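Local atomic coordinates of dienelactone hydrolase (Anabaena variabilis, PDB entry 2O2G), a protein that probably acts as a hydrolase of the dienelactone hydrolase family, an alpha/beta-hydrolase enzyme whose particular substrate remains unspecified. Residues L60-L65 against A214-M219; G146-D150 against V174-N178; S154-H158 against A181-Q186; V159-L165 against L185-R190. One frame throughout, in Å; residues are numbered along the deposited sequence. Where two conformers were deposited one is given.

Contact 1: residues L60-L65 against A214-M219; sequences LQQAGL and ASEWFM
L60 O accepts two backbone donors where helix 51-63 ends: L65 N at 3.0 Å and, more weakly, A63 N. The bond from L65 N, together with G64 N to Q61 O and the positive phi of G64 (102°), makes a Schellman motif, which turns the chain so that L60 and L65 both meet helix 206-221. No hydrogen bond crosses between the segments; the contact is apolar packing of the end of helix 51-63 and the residues just after it on helix 206-221, on one side of the alpha/beta-hydrolase sheet. L60 extends its CD2 branch over the backbone of the facing helix, 3.6 Å from S215 CA, and the same methyl lies at the edge of the F218 ring, near its plane, 4.0 Å from F218 CD2. L65 meets F218 from the other end of that side chain, with its CD1 3.6 Å from F218 CB and the two side chains crossing at about a right angle. Inward, F218 also touches V38, F119, A141 and V143. The outer margin is less certain, because selenomethionine M219 has two conformers; in one, its doubly bent chain lays SE near L65 CG. A63 CB rests against the hydroxyl, 3.4 Å from S215 OG.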
loop_
_atom_site.group_PDB
_atom_site.type_symbol
_atom_site.label_atom_id
_atom_site.label_comp_id
_atom_site.label_asym_id
_atom_site.label_seq_id
_atom_site.Cartn_x
_atom_site.Cartn_y
_atom_site.Cartn_z
ATOM N N LEU A 60 -12.337 -1.347 -2.798
ATOM C CA LEU A 60 -12.329 -0.657 -1.502
ATOM C C LEU A 60 -13.343 0.498 -1.520
ATOM O O LEU A 60 -14.140 0.672 -0.585
ATOM C CB LEU A 60 -10.921 -0.131 -1.168
ATOM C CG LEU A 60 -9.800 -1.194 -1.125
ATOM C CD1 LEU A 60 -8.431 -0.561 -0.882
ATOM C CD2 LEU A 60 -10.068 -2.237 -0.064
ATOM N N GLN A 61 -13.323 1.289 -2.581
ATOM C CA GLN A 61 -14.294 2.403 -2.716
ATOM C C GLN A 61 -15.737 1.911 -2.589
ATOM O O GLN A 61 -16.569 2.551 -1.960
ATOM C CB GLN A 61 -14.118 3.092 -4.060
ATOM C CG GLN A 61 -12.811 3.870 -4.220
ATOM C CD GLN A 61 -12.445 4.099 -5.664
ATOM O OE1 GLN A 61 -13.300 4.060 -6.554
ATOM N NE2 GLN A 61 -11.175 4.336 -5.914
ATOM N N GLN A 62 -16.044 0.807 -3.260
ATOM C CA GLN A 62 -17.373 0.203 -3.236
ATOM C C GLN A 62 -17.787 -0.236 -1.823
ATOM O O GLN A 62 -18.959 -0.279 -1.511
ATOM C CB GLN A 62 -17.427 -0.994 -4.198
ATOM C CG GLN A 62 -17.583 -0.598 -5.696
ATOM C CD GLN A 62 -17.400 -1.769 -6.707
ATOM O OE1 GLN A 62 -17.054 -2.907 -6.349
ATOM N NE2 GLN A 62 -17.634 -1.464 -7.988
ATOM N N ALA A 63 -16.815 -0.586 -0.979
ATOM C CA ALA A 63 -17.105 -0.936 0.389
ATOM C C ALA A 63 -17.211 0.333 1.254
ATOM O O ALA A 63 -17.580 0.243 2.413
ATOM C CB ALA A 63 -16.054 -1.906 0.922
ATOM N N GLY A 64 -16.868 1.503 0.701
ATOM C CA GLY A 64 -16.974 2.791 1.413
ATOM C C GLY A 64 -15.678 3.365 1.975
ATOM O O GLY A 64 -15.718 4.249 2.836
ATOM N N LEU A 65 -14.534 2.841 1.514
ATOM C CA LEU A 65 -13.221 3.328 1.887
ATOM C C LEU A 65 -12.695 4.321 0.886
ATOM O O LEU A 65 -12.837 4.113 -0.336
ATOM C CB LEU A 65 -12.213 2.184 1.921
ATOM C CG LEU A 65 -12.318 1.249 3.133
ATOM C CD1 LEU A 65 -11.677 -0.108 2.839
ATOM C CD2 LEU A 65 -11.719 1.910 4.398
ATOM N N ALA A 214 -8.375 -7.609 1.434
ATOM C CA ALA A 214 -7.924 -6.288 1.814
ATOM C C ALA A 214 -9.113 -5.456 2.321
ATOM O O ALA A 214 -9.015 -4.826 3.362
ATOM C CB ALA A 214 -7.202 -5.589 0.623
ATOM N N SER A 215 -10.234 -5.470 1.614
ATOM C CA SER A 215 -11.412 -4.768 2.062
ATOM C C SER A 215 -11.837 -5.180 3.487
ATOM O O SER A 215 -12.054 -4.318 4.339
ATOM C CB SER A 215 -12.576 -4.992 1.115
ATOM O OG SER A 215 -13.682 -4.248 1.542
ATOM N N GLU A 216 -11.953 -6.478 3.745
ATOM C CA GLU A 216 -12.310 -6.981 5.093
ATOM C C GLU A 216 -11.374 -6.436 6.162
ATOM O O GLU A 216 -11.801 -6.010 7.249
ATOM C CB GLU A 216 -12.268 -8.526 5.135
ATOM C CG GLU A 216 -13.490 -9.083 4.454
ATOM C CD GLU A 216 -13.422 -10.560 4.192
ATOM O OE1 GLU A 216 -12.304 -11.111 4.116
ATOM O OE2 GLU A 216 -14.517 -11.152 4.044
ATOM N N TRP A 217 -10.088 -6.445 5.848
ATOM C CA TRP A 217 -9.078 -5.983 6.788
ATOM C C TRP A 217 -9.190 -4.499 7.082
ATOM O O TRP A 217 -9.211 -4.094 8.263
ATOM C CB TRP A 217 -7.677 -6.304 6.271
ATOM C CG TRP A 217 -6.562 -6.200 7.270
ATOM C CD1 TRP A 217 -5.681 -5.168 7.408
ATOM C CD2 TRP A 217 -6.154 -7.197 8.218
ATOM N NE1 TRP A 217 -4.798 -5.437 8.395
ATOM C CE2 TRP A 217 -5.046 -6.680 8.910
ATOM C CE3 TRP A 217 -6.629 -8.473 8.553
ATOM C CZ2 TRP A 217 -4.381 -7.395 9.922
ATOM C CZ3 TRP A 217 -5.989 -9.183 9.544
ATOM C CH2 TRP A 217 -4.850 -8.643 10.219
ATOM N N PHE A 218 -9.236 -3.696 6.022
ATOM C CA PHE A 218 -9.290 -2.226 6.174
ATOM C C PHE A 218 -10.595 -1.791 6.812
ATOM O O PHE A 218 -10.629 -0.871 7.646
ATOM C CB PHE A 218 -9.088 -1.546 4.809
ATOM C CG PHE A 218 -7.686 -1.669 4.268
ATOM C CD1 PHE A 218 -6.597 -1.346 5.049
ATOM C CD2 PHE A 218 -7.460 -2.065 2.963
ATOM C CE1 PHE A 218 -5.335 -1.400 4.538
ATOM C CE2 PHE A 218 -6.171 -2.113 2.453
ATOM C CZ PHE A 218 -5.127 -1.815 3.239
HETATM N N MSE A 219 -11.700 -2.439 6.445
HETATM C CA MSE A 219 -12.971 -2.066 7.047
HETATM C C MSE A 219 -12.941 -2.282 8.553
HETATM O O MSE A 219 -13.458 -1.454 9.329
HETATM C CB MSE A 219 -14.116 -2.810 6.366
HETATM C CG MSE A 219 -14.333 -2.306 4.958
HETATM SE SE MSE A 219 -15.140 -0.556 4.998
HETATM C CE MSE A 219 -16.725 -1.200 5.743
#

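Contact 2: residues G146-D150 against V174-N178; sequences GGRPD and VIAMN
Segment G146-D150 is a loop that leaves strand 139-145 and tightens into a 3-10 turn at P149, while V174-N178 is a regular helical turn. Their closest CA approaches are R148 CA to V174 CA at 6.5 Å and D150 CA to M177 CA at 5.7 Å, so the loop runs beside the helix rather than pairing with it. G146 has positive phi and is backbone-bonded to I166, which ties the loop start to strand 163-168. The one direct hydrogen bond across the contact comes from the amide of N178: its ND2 donates to G147 O at 2.9 Å, approaching from above that carbonyl's plane. ND2 also donates to V174 O one turn back, at 2.8 Å, and both acceptors lie close to the amide plane. V174 O is thereby held twice, by ND2 and N of N178 from opposite faces. At the other end of the amide, a water accepts from G147 N at 2.9 Å and probably donates to N178 OD1. P149 lies across the amide, its CG 3.6 Å from N178 OD1. Further out, R148 folds back through two bent torsions, puts CD against V174 CG2 (3.8 Å), and bonds NE to the syn lone pair of D150 OD1 at 3.1 Å. M177, a selenomethionine, lays CG obliquely against the R148 guanidinium and crosses D150 at about a right angle. V174 also touches the putative Ser-His-Asp triad (S122, H199, D171). The chemistry implies a defined flip: ND2 faces two carbonyls and OD1 a water, giving the buried amide partners at both ends.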
loop_
_atom_site.group_PDB
_atom_site.type_symbol
_atom_site.label_atom_id
_atom_site.label_comp_id
_atom_site.label_asym_id
_atom_site.label_seq_id
_atom_site.Cartn_x
_atom_site.Cartn_y
_atom_site.Cartn_z
ATOM N N GLY A 146 1.945 -9.821 -1.976
ATOM C CA GLY A 146 3.107 -10.453 -2.610
ATOM C C GLY A 146 4.398 -9.686 -2.405
ATOM O O GLY A 146 5.177 -9.537 -3.336
ATOM N N GLY A 147 4.650 -9.230 -1.185
ATOM C CA GLY A 147 5.854 -8.478 -0.904
ATOM C C GLY A 147 7.028 -9.286 -0.366
ATOM O O GLY A 147 6.962 -10.505 -0.236
ATOM N N ARG A 148 8.110 -8.577 -0.095
ATOM C CA ARG A 148 9.312 -9.149 0.563
ATOM C C ARG A 148 9.556 -8.315 1.835
ATOM O O ARG A 148 10.531 -7.577 1.920
ATOM C CB ARG A 148 10.555 -9.160 -0.347
ATOM C CG ARG A 148 10.475 -10.129 -1.519
ATOM C CD ARG A 148 10.423 -11.602 -1.073
ATOM N NE ARG A 148 11.533 -11.932 -0.179
ATOM C CZ ARG A 148 12.774 -12.149 -0.577
ATOM N NH1 ARG A 148 13.088 -12.114 -1.859
ATOM N NH2 ARG A 148 13.714 -12.422 0.312
ATOM N N PRO A 149 8.633 -8.421 2.818
ATOM C CA PRO A 149 8.722 -7.739 4.120
ATOM C C PRO A 149 9.950 -8.176 4.896
ATOM O O PRO A 149 10.531 -7.419 5.646
ATOM C CB PRO A 149 7.462 -8.239 4.839
ATOM C CG PRO A 149 7.154 -9.540 4.191
ATOM C CD PRO A 149 7.433 -9.275 2.764
ATOM N N ASP A 150 10.348 -9.427 4.712
ATOM C CA ASP A 150 11.518 -9.962 5.384
ATOM C C ASP A 150 12.750 -9.129 5.082
ATOM O O ASP A 150 13.725 -9.174 5.836
ATOM C CB ASP A 150 11.779 -11.383 4.912
ATOM C CG ASP A 150 11.934 -11.446 3.421
ATOM O OD1 ASP A 150 10.941 -11.106 2.701
ATOM O OD2 ASP A 150 13.055 -11.784 2.979
ATOM N N VAL A 174 8.566 -16.332 -2.037
ATOM C CA VAL A 174 7.992 -15.240 -1.287
ATOM C C VAL A 174 7.157 -15.738 -0.097
ATOM O O VAL A 174 7.033 -15.021 0.882
ATOM C CB VAL A 174 7.132 -14.319 -2.239
ATOM C CG1 VAL A 174 6.378 -13.288 -1.486
ATOM C CG2 VAL A 174 8.007 -13.615 -3.273
ATOM N N ILE A 175 6.597 -16.940 -0.179
ATOM C CA ILE A 175 5.780 -17.464 0.932
ATOM C C ILE A 175 6.647 -17.651 2.186
ATOM O O ILE A 175 6.341 -17.113 3.231
ATOM C CB ILE A 175 5.077 -18.800 0.589
ATOM C CG1 ILE A 175 4.099 -18.646 -0.585
ATOM C CG2 ILE A 175 4.305 -19.344 1.815
ATOM C CD1 ILE A 175 3.615 -19.995 -1.157
ATOM N N ALA A 176 7.741 -18.384 2.064
ATOM C CA ALA A 176 8.606 -18.623 3.213
ATOM C C ALA A 176 9.134 -17.320 3.814
ATOM O O ALA A 176 9.280 -17.207 5.029
ATOM C CB ALA A 176 9.745 -19.539 2.847
HETATM N N MSE A 177 9.344 -16.312 2.968
HETATM C CA MSE A 177 9.874 -15.053 3.421
HETATM C C MSE A 177 8.812 -14.260 4.133
HETATM O O MSE A 177 9.134 -13.553 5.075
HETATM C CB MSE A 177 10.530 -14.298 2.273
HETATM C CG MSE A 177 11.825 -14.963 1.804
HETATM SE SE MSE A 177 13.196 -15.288 3.306
HETATM C CE MSE A 177 14.657 -13.794 3.439
ATOM N N ASN A 178 7.548 -14.401 3.718
ATOM C CA ASN A 178 6.439 -13.769 4.436
ATOM C C ASN A 178 6.223 -14.491 5.789
ATOM O O ASN A 178 5.927 -13.859 6.796
ATOM C CB ASN A 178 5.160 -13.729 3.603
ATOM C CG ASN A 178 5.113 -12.527 2.665
ATOM O OD1 ASN A 178 4.402 -11.563 2.932
ATOM N ND2 ASN A 178 5.931 -12.539 1.634
HETATM O O HOH W 1 3.207 -9.847 1.310
#

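Contact 3: residues S154-H158 against A181-Q186; sequences SALPH and ALEQLQ
This is a mixed packing contact between a loop and the end of a helix: S154-H158, on the connection from strand 139-145 to strand 163-168, lies against the C-terminal turn of helix 172-184 and the residues after it. No direct hydrogen bond joins the segments, and the nearest CA atoms are those of P157 and L185, 4.9 Å apart. L156 buries more surface here than any other residue. CG anti to the carbonyl carbon (chi1 -70°) carries the branch toward the helix, where CD1 comes within 3.8 Å of A181 CB and CD2 lies 3.9 Å from L185 CD2. CD1 also runs against the side chain of Q184, a less certain detail because Q184 has two conformers. P157 approaches the helix end differently, its CA making a C-H...O contact of 3.4 Å with Q184 O. That oxygen also receives Q186 NE2 at 3.2 Å; the bond is nearly straight (176°) but comes from above the carbonyl plane. The polar link between segments is a water, which donates to L156 O at 2.8 Å and accepts from Q186 N at 2.7 Å. At the exposed side, H158 ND1 closes the loop onto S154 O. Helix 123-134 covers another side of the loop, where L129 meets L156 and V130 and A133 meet A155, while L182 and L185 reach strand 163-168, so the loop is packed between two helices beside that strand.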
loop_
_atom_site.group_PDB
_atom_site.type_symbol
_atom_site.label_atom_id
_atom_site.label_comp_id
_atom_site.label_asym_id
_atom_site.label_seq_id
_atom_site.Cartn_x
_atom_site.Cartn_y
_atom_site.Cartn_z
ATOM N N SER A 154 14.599 -4.384 10.291
ATOM C CA SER A 154 14.685 -3.429 11.414
ATOM C C SER A 154 13.332 -2.786 11.682
ATOM O O SER A 154 12.992 -2.494 12.823
ATOM C CB SER A 154 15.754 -2.377 11.154
ATOM O OG SER A 154 15.501 -1.746 9.905
ATOM N N ALA A 155 12.556 -2.561 10.627
ATOM C CA ALA A 155 11.225 -1.993 10.783
ATOM C C ALA A 155 10.209 -2.952 11.342
ATOM O O ALA A 155 9.308 -2.528 12.068
ATOM C CB ALA A 155 10.705 -1.483 9.438
ATOM N N LEU A 156 10.318 -4.236 10.992
ATOM C CA LEU A 156 9.246 -5.184 11.320
ATOM C C LEU A 156 8.756 -5.215 12.776
ATOM O O LEU A 156 7.552 -5.025 13.010
ATOM C CB LEU A 156 9.586 -6.599 10.852
ATOM C CG LEU A 156 9.582 -6.845 9.342
ATOM C CD1 LEU A 156 10.028 -8.296 9.095
ATOM C CD2 LEU A 156 8.230 -6.533 8.704
ATOM N N PRO A 157 9.664 -5.417 13.740
ATOM C CA PRO A 157 9.191 -5.427 15.143
ATOM C C PRO A 157 8.672 -4.080 15.713
ATOM O O PRO A 157 8.104 -4.077 16.819
ATOM C CB PRO A 157 10.412 -5.919 15.930
ATOM C CG PRO A 157 11.583 -5.603 15.076
ATOM C CD PRO A 157 11.117 -5.680 13.652
ATOM N N HIS A 158 8.840 -2.971 14.974
ATOM C CA HIS A 158 8.356 -1.683 15.421
ATOM C C HIS A 158 7.007 -1.341 14.833
ATOM O O HIS A 158 6.361 -0.399 15.295
ATOM C CB HIS A 158 9.377 -0.593 15.101
ATOM C CG HIS A 158 10.637 -0.730 15.896
ATOM N ND1 HIS A 158 11.818 -1.180 15.348
ATOM C CD2 HIS A 158 10.872 -0.571 17.221
ATOM C CE1 HIS A 158 12.747 -1.234 16.291
ATOM N NE2 HIS A 158 12.198 -0.875 17.440
ATOM N N ALA A 181 8.813 -13.107 8.035
ATOM C CA ALA A 181 8.432 -11.742 8.434
ATOM C C ALA A 181 7.327 -11.699 9.497
ATOM O O ALA A 181 7.368 -10.869 10.413
ATOM C CB ALA A 181 7.985 -10.946 7.206
ATOM N N LEU A 182 6.357 -12.610 9.368
ATOM C CA LEU A 182 5.213 -12.697 10.264
ATOM C C LEU A 182 5.654 -12.927 11.683
ATOM O O LEU A 182 5.038 -12.411 12.606
ATOM C CB LEU A 182 4.244 -13.815 9.855
ATOM C CG LEU A 182 2.822 -13.689 10.461
ATOM C CD1 LEU A 182 2.024 -12.589 9.765
ATOM C CD2 LEU A 182 2.071 -14.984 10.361
ATOM N N GLU A 183 6.710 -13.719 11.853
ATOM C CA GLU A 183 7.272 -13.979 13.171
ATOM C C GLU A 183 7.957 -12.755 13.781
ATOM O O GLU A 183 8.027 -12.636 15.010
ATOM C CB GLU A 183 8.284 -15.136 13.109
ATOM C CG GLU A 183 7.689 -16.483 12.702
ATOM C CD GLU A 183 6.535 -16.945 13.605
ATOM O OE1 GLU A 183 6.817 -17.455 14.714
ATOM O OE2 GLU A 183 5.346 -16.820 13.186
ATOM N N GLN A 184 8.465 -11.862 12.936
ATOM C CA GLN A 184 9.150 -10.670 13.400
ATOM C C GLN A 184 8.146 -9.578 13.810
ATOM O O GLN A 184 8.477 -8.704 14.626
ATOM C CB GLN A 184 10.125 -10.178 12.322
ATOM C CG GLN A 184 11.124 -11.250 11.827
ATOM C CD GLN A 184 12.008 -10.784 10.675
ATOM O OE1 GLN A 184 12.753 -9.800 10.792
ATOM N NE2 GLN A 184 11.935 -11.496 9.550
ATOM N N LEU A 185 6.931 -9.623 13.244
ATOM C CA LEU A 185 5.885 -8.678 13.613
ATOM C C LEU A 185 5.446 -8.971 15.059
ATOM O O LEU A 185 5.384 -10.134 15.478
ATOM C CB LEU A 185 4.683 -8.748 12.651
ATOM C CG LEU A 185 4.964 -8.319 11.214
ATOM C CD1 LEU A 185 3.854 -8.728 10.248
ATOM C CD2 LEU A 185 5.209 -6.816 11.183
ATOM N N GLN A 186 5.196 -7.904 15.823
ATOM C CA GLN A 186 4.754 -7.991 17.210
ATOM C C GLN A 186 3.334 -7.463 17.404
ATOM O O GLN A 186 2.844 -7.427 18.521
ATOM C CB GLN A 186 5.718 -7.187 18.110
ATOM C CG GLN A 186 7.161 -7.639 17.994
ATOM C CD GLN A 186 7.330 -9.079 18.389
ATOM O OE1 GLN A 186 7.023 -9.455 19.520
ATOM N NE2 GLN A 186 7.829 -9.898 17.469
HETATM O O HOH W 2 5.635 -5.358 15.006
#

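Contact 4: residues V159-L165 against L185-R190; sequences VKAPTLL and LQTSKR
K160 and T187 meet at a flat group, the K160 carbonyl: T187 OG1 donates to K160 O at 3.0 Å from well above the carbonyl plane (72° out of it). By contrast, R190 N reaches T163 O at 3.0 Å in the carbonyl plane. The strands here, 163-168 and 189-194, are the parallel pair of a beta-alpha-beta crossover through helix 172-184; the second of them is the outermost strand at this end of the sheet. Pairing of T163 with K189 and L164 with R190 is confirmed by two further bonds, T163 N to S188 O and L165 N to R190 O (2.8 Å), the latter nearly in line with the R190 carbonyl (C=O...N 164°). The two faces differ. On the T163 side, L185 crosses at about a right angle and sets CD1 3.8 Å from T163 CG2, while its other methyl faces V159 CB. On the L164 side, L164 CD1 lies 4.0 Å from R190 CB, and W217 of helix 206-221 covers both residues. With T187 OG1 anti to its backbone N (chi1 -176°), the hydroxyl turns to K160 O while CG2 rests 3.4 Å from A161 O. The water held by Q186 N also donates to V159 O, adding a water-mediated link to the direct bonds. K189 sends its extended chain back to the helix end, where NZ bonds chiefly L182 O and also donates to L185 O at 2.9 Å.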
loop_
_atom_site.group_PDB
_atom_site.type_symbol
_atom_site.label_atom_id
_atom_site.label_comp_id
_atom_site.label_asym_id
_atom_site.label_seq_id
_atom_site.Cartn_x
_atom_site.Cartn_y
_atom_site.Cartn_z
ATOM N N VAL A 159 6.589 -2.088 13.823
ATOM C CA VAL A 159 5.286 -1.848 13.186
ATOM C C VAL A 159 4.199 -2.068 14.240
ATOM O O VAL A 159 4.183 -3.109 14.927
ATOM C CB VAL A 159 5.093 -2.749 11.988
ATOM C CG1 VAL A 159 3.614 -2.682 11.436
ATOM C CG2 VAL A 159 6.068 -2.387 10.908
ATOM N N LYS A 160 3.349 -1.060 14.402
ATOM C CA LYS A 160 2.231 -1.108 15.360
ATOM C C LYS A 160 0.888 -1.301 14.662
ATOM O O LYS A 160 -0.101 -1.624 15.306
ATOM C CB LYS A 160 2.201 0.177 16.214
ATOM C CG LYS A 160 3.460 0.422 17.074
ATOM C CD LYS A 160 3.585 -0.566 18.223
ATOM C CE LYS A 160 4.715 -0.219 19.210
ATOM N NZ LYS A 160 6.099 -0.388 18.679
ATOM N N ALA A 161 0.860 -1.085 13.350
ATOM C CA ALA A 161 -0.345 -1.208 12.537
ATOM C C ALA A 161 -0.669 -2.668 12.259
ATOM O O ALA A 161 0.212 -3.410 11.787
ATOM C CB ALA A 161 -0.148 -0.482 11.222
ATOM N N PRO A 162 -1.902 -3.122 12.606
ATOM C CA PRO A 162 -2.287 -4.513 12.253
ATOM C C PRO A 162 -2.028 -4.806 10.764
ATOM O O PRO A 162 -2.569 -4.132 9.867
ATOM C CB PRO A 162 -3.769 -4.573 12.632
ATOM C CG PRO A 162 -3.854 -3.588 13.808
ATOM C CD PRO A 162 -2.953 -2.448 13.399
ATOM N N THR A 163 -1.260 -5.864 10.530
ATOM C CA THR A 163 -0.704 -6.201 9.221
ATOM C C THR A 163 -1.147 -7.568 8.667
ATOM O O THR A 163 -1.031 -8.596 9.315
ATOM C CB THR A 163 0.848 -6.211 9.338
ATOM O OG1 THR A 163 1.301 -4.902 9.705
ATOM C CG2 THR A 163 1.517 -6.673 8.071
ATOM N N LEU A 164 -1.612 -7.534 7.426
ATOM C CA LEU A 164 -2.043 -8.688 6.705
ATOM C C LEU A 164 -1.101 -8.891 5.527
ATOM O O LEU A 164 -1.011 -8.053 4.608
ATOM C CB LEU A 164 -3.461 -8.458 6.174
ATOM C CG LEU A 164 -4.021 -9.483 5.211
ATOM C CD1 LEU A 164 -4.045 -10.870 5.827
ATOM C CD2 LEU A 164 -5.426 -9.009 4.789
ATOM N N LEU A 165 -0.409 -10.007 5.548
ATOM C CA LEU A 165 0.478 -10.403 4.468
ATOM C C LEU A 165 -0.298 -11.380 3.531
ATOM O O LEU A 165 -0.865 -12.379 3.974
ATOM C CB LEU A 165 1.724 -11.049 5.068
ATOM C CG LEU A 165 2.569 -10.235 6.059
ATOM C CD1 LEU A 165 3.781 -11.022 6.517
ATOM C CD2 LEU A 165 3.042 -8.934 5.469
ATOM N N LEU A 185 6.931 -9.623 13.244
ATOM C CA LEU A 185 5.885 -8.678 13.613
ATOM C C LEU A 185 5.446 -8.971 15.059
ATOM O O LEU A 185 5.384 -10.134 15.478
ATOM C CB LEU A 185 4.683 -8.748 12.651
ATOM C CG LEU A 185 4.964 -8.319 11.214
ATOM C CD1 LEU A 185 3.854 -8.728 10.248
ATOM C CD2 LEU A 185 5.209 -6.816 11.183
ATOM N N GLN A 186 5.196 -7.904 15.823
ATOM C CA GLN A 186 4.754 -7.991 17.210
ATOM C C GLN A 186 3.334 -7.463 17.404
ATOM O O GLN A 186 2.844 -7.427 18.521
ATOM C CB GLN A 186 5.718 -7.187 18.110
ATOM C CG GLN A 186 7.161 -7.639 17.994
ATOM C CD GLN A 186 7.330 -9.079 18.389
ATOM O OE1 GLN A 186 7.023 -9.455 19.520
ATOM N NE2 GLN A 186 7.829 -9.898 17.469
ATOM N N THR A 187 2.672 -7.073 16.322
ATOM C CA THR A 187 1.331 -6.512 16.377
ATOM C C THR A 187 0.327 -7.574 15.940
ATOM O O THR A 187 0.722 -8.708 15.647
ATOM C CB THR A 187 1.245 -5.278 15.436
ATOM O OG1 THR A 187 -0.049 -4.656 15.542
ATOM C CG2 THR A 187 1.528 -5.672 13.971
ATOM N N SER A 188 -0.963 -7.224 15.911
ATOM C CA SER A 188 -1.999 -8.127 15.403
ATOM C C SER A 188 -1.602 -8.385 13.962
ATOM O O SER A 188 -1.239 -7.455 13.216
ATOM C CB SER A 188 -3.418 -7.525 15.452
ATOM O OG SER A 188 -3.862 -7.369 16.786
ATOM N N LYS A 189 -1.685 -9.643 13.543
ATOM C CA LYS A 189 -1.129 -9.975 12.240
ATOM C C LYS A 189 -1.726 -11.245 11.654
ATOM O O LYS A 189 -2.271 -12.072 12.396
ATOM C CB LYS A 189 0.385 -10.152 12.420
ATOM C CG LYS A 189 0.734 -11.272 13.348
ATOM C CD LYS A 189 2.233 -11.363 13.635
ATOM C CE LYS A 189 2.525 -12.524 14.508
ATOM N NZ LYS A 189 3.961 -12.566 15.019
ATOM N N ARG A 190 -1.586 -11.390 10.332
ATOM C CA ARG A 190 -2.029 -12.614 9.639
ATOM C C ARG A 190 -1.357 -12.755 8.308
ATOM O O ARG A 190 -1.069 -11.760 7.645
ATOM C CB ARG A 190 -3.527 -12.608 9.404
ATOM C CG ARG A 190 -4.144 -13.923 8.917
ATOM C CD ARG A 190 -5.657 -13.811 8.967
ATOM N NE ARG A 190 -6.051 -13.610 10.363
ATOM C CZ ARG A 190 -7.109 -12.918 10.789
ATOM N NH1 ARG A 190 -7.943 -12.340 9.930
ATOM N NH2 ARG A 190 -7.321 -12.777 12.095
HETATM O O HOH W 2 5.635 -5.358 15.006
#

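Overall arrangement
Contacts 2, 3 and 4 all belong to one end of the sheet, around strand 163-168, helix 172-184 and strand 189-194, whereas contact 1 joins two helices about 18 Å or more away, centre to centre. Contact 2 is the most buried and relies on an asparagine amide and a water; contacts 1, 3 and 4 are partly buried. Contact 1 is nearly all apolar, contact 3 mixes leucines with a water bridge, and contact 4 is built mainly from backbone bonds. Contacts 3 and 4 share L185, Q186 and that water. W217 links contacts 1 and 4, donating NE1 to P162 O, while P149 of contact 2 packs on A181 of contact 3.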